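Local coordinates for probable csgAB operon transcriptional regulatory protein (Salmonella typhimurium, PDB 5XP0) that acts as the master transcriptional regulator of curli fimbriae, is required for csgAB operon transcription and promotes biofilm formation, here represented by its atypical receiver domain, at residues B[90-96]-B[110-116]. Numbering follows the deposited sequence.
Sequences KTLLLNT and HINGVFY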
loop_
_atom_site.group_PDB
_atom_site.type_symbol
_atom_site.label_atom_id
_atom_site.label_comp_id
_atom_site.label_asym_id
_atom_site.label_seq_id
_atom_site.Cartn_x
_atom_site.Cartn_y
_atom_site.Cartn_z
ATOM N N LYS B 90 -16.036 -1.735 13.980
ATOM C CA LYS B 90 -16.560 -0.965 12.866
ATOM C C LYS B 90 -15.775 -1.356 11.630
ATOM O O LYS B 90 -14.550 -1.435 11.688
ATOM C CB LYS B 90 -16.411 0.535 13.134
ATOM C CG LYS B 90 -17.146 1.037 14.379
ATOM C CD LYS B 90 -16.927 2.543 14.534
ATOM C CE LYS B 90 -17.685 3.127 15.731
ATOM N NZ LYS B 90 -17.442 4.600 15.838
ATOM N N THR B 91 -16.463 -1.596 10.526
ATOM C CA THR B 91 -15.800 -1.934 9.278
ATOM C C THR B 91 -15.947 -0.763 8.321
ATOM O O THR B 91 -17.051 -0.231 8.123
ATOM C CB THR B 91 -16.375 -3.211 8.640
ATOM O OG1 THR B 91 -16.107 -4.347 9.488
ATOM C CG2 THR B 91 -15.710 -3.467 7.269
ATOM N N LEU B 92 -14.834 -0.361 7.743
ATOM C CA LEU B 92 -14.838 0.569 6.627
ATOM C C LEU B 92 -14.103 -0.069 5.467
ATOM O O LEU B 92 -13.058 -0.693 5.653
ATOM C CB LEU B 92 -14.187 1.881 7.017
ATOM C CG LEU B 92 -15.100 2.663 7.966
ATOM C CD1 LEU B 92 -14.565 2.522 9.337
ATOM C CD2 LEU B 92 -15.117 4.108 7.539
ATOM N N LEU B 93 -14.653 0.093 4.284
ATOM C CA LEU B 93 -14.061 -0.470 3.086
ATOM C C LEU B 93 -13.110 0.538 2.461
ATOM O O LEU B 93 -13.439 1.717 2.321
ATOM C CB LEU B 93 -15.146 -0.846 2.101
ATOM C CG LEU B 93 -16.223 -1.761 2.676
ATOM C CD1 LEU B 93 -17.239 -2.100 1.546
ATOM C CD2 LEU B 93 -15.674 -3.043 3.305
ATOM N N LEU B 94 -11.922 0.077 2.132
ATOM C CA LEU B 94 -10.886 0.910 1.583
ATOM C C LEU B 94 -10.673 0.547 0.120
ATOM O O LEU B 94 -10.866 -0.603 -0.272
ATOM C CB LEU B 94 -9.598 0.692 2.387
ATOM C CG LEU B 94 -8.399 1.580 2.113
ATOM C CD1 LEU B 94 -8.671 2.955 2.719
ATOM C CD2 LEU B 94 -7.118 0.935 2.720
ATOM N N ASN B 95 -10.284 1.541 -0.682
ATOM C CA ASN B 95 -9.992 1.331 -2.108
ATOM C C ASN B 95 -11.155 0.644 -2.803
ATOM O O ASN B 95 -10.963 -0.278 -3.598
ATOM C CB ASN B 95 -8.715 0.517 -2.330
ATOM C CG ASN B 95 -7.472 1.181 -1.782
ATOM O OD1 ASN B 95 -7.241 2.389 -1.945
ATOM N ND2 ASN B 95 -6.654 0.376 -1.104
ATOM N N THR B 96 -12.370 1.096 -2.506
ATOM C CA THR B 96 -13.570 0.419 -2.976
ATOM C C THR B 96 -13.832 0.714 -4.440
ATOM O O THR B 96 -13.779 1.883 -4.854
ATOM C CB THR B 96 -14.802 0.843 -2.177
ATOM O OG1 THR B 96 -14.565 0.661 -0.772
ATOM C CG2 THR B 96 -15.991 -0.000 -2.604
ATOM N N HIS B 110 -21.335 -4.755 10.549
ATOM C CA HIS B 110 -20.775 -3.560 11.218
ATOM C C HIS B 110 -20.301 -2.486 10.235
ATOM O O HIS B 110 -19.334 -1.760 10.481
ATOM C CB HIS B 110 -19.635 -3.948 12.157
ATOM C CG HIS B 110 -19.975 -5.098 13.044
ATOM N ND1 HIS B 110 -19.356 -6.326 12.945
ATOM C CD2 HIS B 110 -20.913 -5.225 14.008
ATOM C CE1 HIS B 110 -19.877 -7.151 13.832
ATOM N NE2 HIS B 110 -20.835 -6.511 14.479
ATOM N N ILE B 111 -21.001 -2.325 9.131
ATOM C CA ILE B 111 -20.464 -1.451 8.095
ATOM C C ILE B 111 -20.668 0.003 8.524
ATOM O O ILE B 111 -21.774 0.418 8.899
ATOM C CB ILE B 111 -21.092 -1.771 6.733
ATOM C CG1 ILE B 111 -20.476 -0.887 5.640
ATOM C CG2 ILE B 111 -22.610 -1.675 6.794
ATOM C CD1 ILE B 111 -19.059 -1.279 5.280
ATOM N N ASN B 112 -19.573 0.759 8.540
ATOM C CA ASN B 112 -19.564 2.147 8.988
ATOM C C ASN B 112 -19.054 3.146 7.966
ATOM O O ASN B 112 -19.103 4.342 8.234
ATOM C CB ASN B 112 -18.711 2.294 10.248
ATOM C CG ASN B 112 -19.481 1.998 11.507
ATOM O OD1 ASN B 112 -19.832 2.906 12.230
ATOM N ND2 ASN B 112 -19.739 0.728 11.779
ATOM N N GLY B 113 -18.561 2.719 6.817
ATOM C CA GLY B 113 -18.134 3.686 5.835
ATOM C C GLY B 113 -17.526 2.983 4.647
ATOM O O GLY B 113 -17.215 1.791 4.691
ATOM N N VAL B 114 -17.375 3.759 3.582
ATOM C CA VAL B 114 -16.835 3.291 2.325
ATOM C C VAL B 114 -15.924 4.385 1.793
ATOM O O VAL B 114 -16.365 5.509 1.573
ATOM C CB VAL B 114 -17.924 2.976 1.294
ATOM C CG1 VAL B 114 -17.253 2.565 0.021
ATOM C CG2 VAL B 114 -18.874 1.912 1.829
ATOM N N PHE B 115 -14.660 4.064 1.608
ATOM C CA PHE B 115 -13.707 4.968 0.988
ATOM C C PHE B 115 -13.472 4.535 -0.448
ATOM O O PHE B 115 -13.138 3.377 -0.697
ATOM C CB PHE B 115 -12.394 4.945 1.762
ATOM C CG PHE B 115 -12.510 5.515 3.131
ATOM C CD1 PHE B 115 -12.782 6.848 3.298
ATOM C CD2 PHE B 115 -12.354 4.713 4.250
ATOM C CE1 PHE B 115 -12.923 7.386 4.556
ATOM C CE2 PHE B 115 -12.471 5.231 5.506
ATOM C CZ PHE B 115 -12.754 6.594 5.662
ATOM N N TYR B 116 -13.627 5.458 -1.391
ATOM C CA TYR B 116 -13.333 5.168 -2.803
ATOM C C TYR B 116 -11.998 5.742 -3.281
ATOM O O TYR B 116 -11.392 5.210 -4.228
ATOM C CB TYR B 116 -14.453 5.750 -3.689
ATOM C CG TYR B 116 -15.787 5.170 -3.455
ATOM C CD1 TYR B 116 -16.152 3.972 -4.061
ATOM C CD2 TYR B 116 -16.710 5.818 -2.639
ATOM C CE1 TYR B 116 -17.382 3.434 -3.856
ATOM C CE2 TYR B 116 -17.942 5.282 -2.425
ATOM C CZ TYR B 116 -18.270 4.087 -3.031
ATOM O OH TYR B 116 -19.510 3.577 -2.817
HETATM O O HOH W 1 -11.922 3.622 -6.176
#
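L92 and F115 meet on one face of the parallel sheet where strand 111-114, its outermost strand on this side, pairs with strand 90-94. With helix 102-107 between them, the two strands form a right-handed beta-alpha-beta crossover unit of the CheY-like receiver fold. The branch of L92 that does the touching is CD2, which slants against the F115 ring, 3.5 Å from CE2, and also rests on G113 CA, the glycine leaving room for it. With CG anti to its carbonyl carbon (chi1 -67°), F115 brings its ring back over this face, where V124 and L128 of helix 121-132 pack on it. At the start of the same face, the extended side chain of K90 passes obliquely across the amide of N112, its CB 3.6 Å from ND2. That amide turns back to H110 O, which ND2 and T91 N approach from opposite faces of the carbonyl plane.

On the other face, I111 CD1 reaches L93 CG at 3.9 Å, the side chains crossing at about a right angle, while I105 of helix 102-107 touches both I111 and V114. Main-chain bonds tie the strands together: T91 O accepts from N112 N, and L93 O takes F115 N at 2.7 Å. Beyond the strand, N95 turns away to D66 and to L28 and Q29 of the second subunit. T96 instead swings back across V114, its OG1 3.4 Å from CG1, and a water joins T96 O to Y116 O. F115 O is gripped twice by this one residue: T96 N lies in the carbonyl plane at 3.0 Å, whereas T96 OG1 donates from above it at 3.1 Å.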